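Local coordinates for precorrin-6Y C5,15-methyltransferase (Corynebacterium diphtheriae, PDB 3HM2), which probably transfers methyl groups from S-adenosyl-L-methionine during cobalamin biosynthesis, this chain being the C-terminal methyltransferase domain of a longer protein, at residues S19-K24 with I41-S46. Numbering follows the deposited sequence.
Sequences SALAPK and IEWLRS
The indole of Trp43 reaches out from the end of helix 38-44 and is met by Leu21 and Pro23, where helix 9-21 gives way to a loop. All that joins the two segments is apolar packing, and the benzene half of the indole does the touching. Pro23 lies over one face of that ring, with CG 4.0 Å from CE3 of Trp43 and CB also above the face. Leu21 comes instead to the edge: its CB sits near the ring plane, 3.8 Å from CZ3 of Trp43, while its CD1 is 4.1 Å from CE3 of Trp43, the two side chains running at about a right angle. One flat group is thus met from two directions by residues only two apart in sequence. Trp43 carries CG anti to its own backbone nitrogen (chi1 163°), which sends the indole across to the other segment. Leu21, still helical, already points its CB at Trp43; the positive phi of Ala22 (62°) takes the chain out of the helix, and Pro23 beyond it also turns its CB toward 41-46.

No hydrogen bond or salt bridge crosses between the segments. Within 41-46, Arg45 NH2 stands 3.1 Å from Glu42 OE1 in a salt bridge of charges alone, with OE1 far off the plane of the guanidinium group.

Beneath the contact lies the sheet: Leu21 packs on Val97, Phe99 and Val124, and Trp43 on Thr50, Ala52 and Val97. Two helices joined through strand 27-32 and packed by large apolar side chains over the parallel strands of a mixed sheet are characteristic of the Rossmann-like alpha/beta fold of S-adenosyl-L-methionine-dependent methyltransferases; Gly35 and Gly37, after strand 27-32, and Ala40 on helix 38-44 are consistent with its glycine-rich motif.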
loop_
_atom_site.group_PDB
_atom_site.type_symbol
_atom_site.label_atom_id
_atom_site.label_comp_id
_atom_site.label_asym_id
_atom_site.label_seq_id
_atom_site.Cartn_x
_atom_site.Cartn_y
_atom_site.Cartn_z
ATOM N N SER A 19 -15.162 3.814 -14.569
ATOM C CA SER A 19 -15.070 2.400 -14.941
ATOM C C SER A 19 -15.976 1.504 -14.083
ATOM O O SER A 19 -16.452 0.474 -14.556
ATOM C CB SER A 19 -13.629 1.877 -14.875
ATOM O OG SER A 19 -13.419 1.110 -13.693
ATOM N N ALA A 20 -16.202 1.906 -12.836
ATOM C CA ALA A 20 -16.997 1.111 -11.908
ATOM C C ALA A 20 -18.488 1.270 -12.182
ATOM O O ALA A 20 -19.260 0.321 -12.042
ATOM C CB ALA A 20 -16.676 1.496 -10.471
ATOM N N LEU A 21 -18.888 2.475 -12.576
ATOM C CA LEU A 21 -20.299 2.796 -12.750
ATOM C C LEU A 21 -20.872 2.112 -13.986
ATOM O O LEU A 21 -22.068 1.825 -14.051
ATOM C CB LEU A 21 -20.497 4.310 -12.848
ATOM C CG LEU A 21 -20.226 5.112 -11.573
ATOM C CD1 LEU A 21 -19.927 6.566 -11.907
ATOM C CD2 LEU A 21 -21.400 5.010 -10.612
ATOM N N ALA A 22 -20.012 1.854 -14.966
ATOM C CA ALA A 22 -20.370 1.006 -16.097
ATOM C C ALA A 22 -21.523 1.607 -16.892
ATOM O O ALA A 22 -22.649 1.109 -16.843
ATOM C CB ALA A 22 -20.724 -0.394 -15.619
ATOM N N PRO A 23 -21.237 2.679 -17.624
ATOM C CA PRO A 23 -22.279 3.429 -18.331
ATOM C C PRO A 23 -22.759 2.695 -19.579
ATOM O O PRO A 23 -21.941 2.230 -20.373
ATOM C CB PRO A 23 -21.565 4.724 -18.725
ATOM C CG PRO A 23 -20.513 4.895 -17.689
ATOM C CD PRO A 23 -20.055 3.508 -17.334
ATOM N N LYS A 24 -24.074 2.594 -19.744
ATOM C CA LYS A 24 -24.653 2.053 -20.967
ATOM C C LYS A 24 -25.875 2.855 -21.401
ATOM O O LYS A 24 -26.370 3.702 -20.656
ATOM C CB LYS A 24 -25.030 0.582 -20.775
ATOM C CG LYS A 24 -23.839 -0.354 -20.657
ATOM C CD LYS A 24 -24.285 -1.793 -20.459
ATOM C CE LYS A 24 -25.055 -1.960 -19.159
ATOM N NZ LYS A 24 -26.245 -2.839 -19.326
ATOM N N ILE A 41 -20.343 15.047 -15.610
ATOM C CA ILE A 41 -20.014 15.638 -16.902
ATOM C C ILE A 41 -19.077 14.736 -17.698
ATOM O O ILE A 41 -19.035 14.799 -18.928
ATOM C CB ILE A 41 -19.363 17.023 -16.739
ATOM C CG1 ILE A 41 -20.402 18.052 -16.289
ATOM C CG2 ILE A 41 -18.704 17.458 -18.039
ATOM C CD1 ILE A 41 -20.174 18.577 -14.888
ATOM N N GLU A 42 -18.327 13.898 -16.990
ATOM C CA GLU A 42 -17.528 12.859 -17.629
ATOM C C GLU A 42 -18.390 11.660 -18.014
ATOM O O GLU A 42 -18.320 11.171 -19.141
ATOM C CB GLU A 42 -16.391 12.414 -16.707
ATOM C CG GLU A 42 -15.517 11.313 -17.285
ATOM C CD GLU A 42 -15.094 11.595 -18.713
ATOM O OE1 GLU A 42 -14.634 12.723 -18.986
ATOM O OE2 GLU A 42 -15.221 10.689 -19.563
ATOM N N TRP A 43 -19.200 11.192 -17.071
ATOM C CA TRP A 43 -20.217 10.203 -17.363
ATOM C C TRP A 43 -20.921 10.629 -18.646
ATOM O O TRP A 43 -21.105 9.830 -19.550
ATOM C CB TRP A 43 -21.187 10.140 -16.168
ATOM C CG TRP A 43 -22.560 9.476 -16.406
ATOM C CD1 TRP A 43 -23.624 9.999 -17.109
ATOM C CD2 TRP A 43 -23.017 8.204 -15.892
ATOM N NE1 TRP A 43 -24.690 9.124 -17.085
ATOM C CE2 TRP A 43 -24.344 8.019 -16.349
ATOM C CE3 TRP A 43 -22.429 7.202 -15.107
ATOM C CZ2 TRP A 43 -25.087 6.874 -16.042
ATOM C CZ3 TRP A 43 -23.171 6.068 -14.809
ATOM C CH2 TRP A 43 -24.480 5.916 -15.274
ATOM N N LEU A 44 -21.290 11.901 -18.741
ATOM C CA LEU A 44 -22.023 12.387 -19.907
ATOM C C LEU A 44 -21.099 12.497 -21.093
ATOM O O LEU A 44 -21.475 12.154 -22.220
ATOM C CB LEU A 44 -22.635 13.759 -19.644
ATOM C CG LEU A 44 -23.893 13.963 -18.805
ATOM C CD1 LEU A 44 -24.416 15.331 -19.127
ATOM C CD2 LEU A 44 -24.999 12.897 -19.013
ATOM N N ARG A 45 -19.888 12.983 -20.828
ATOM C CA ARG A 45 -18.929 13.237 -21.883
ATOM C C ARG A 45 -18.051 12.024 -22.145
ATOM O O ARG A 45 -16.883 12.169 -22.486
ATOM C CB ARG A 45 -18.048 14.440 -21.545
ATOM C CG ARG A 45 -17.932 15.434 -22.698
ATOM C CD ARG A 45 -16.483 15.682 -23.110
ATOM N NE ARG A 45 -15.567 15.811 -21.976
ATOM C CZ ARG A 45 -14.570 14.966 -21.705
ATOM N NH1 ARG A 45 -14.341 13.909 -22.478
ATOM N NH2 ARG A 45 -13.791 15.183 -20.654
ATOM N N SER A 46 -18.621 10.834 -21.982
ATOM C CA SER A 46 -17.904 9.597 -22.267
ATOM C C SER A 46 -18.805 8.587 -22.972
ATOM O O SER A 46 -18.334 7.573 -23.486
ATOM C CB SER A 46 -17.345 8.993 -20.978
ATOM O OG SER A 46 -18.336 8.246 -20.292
#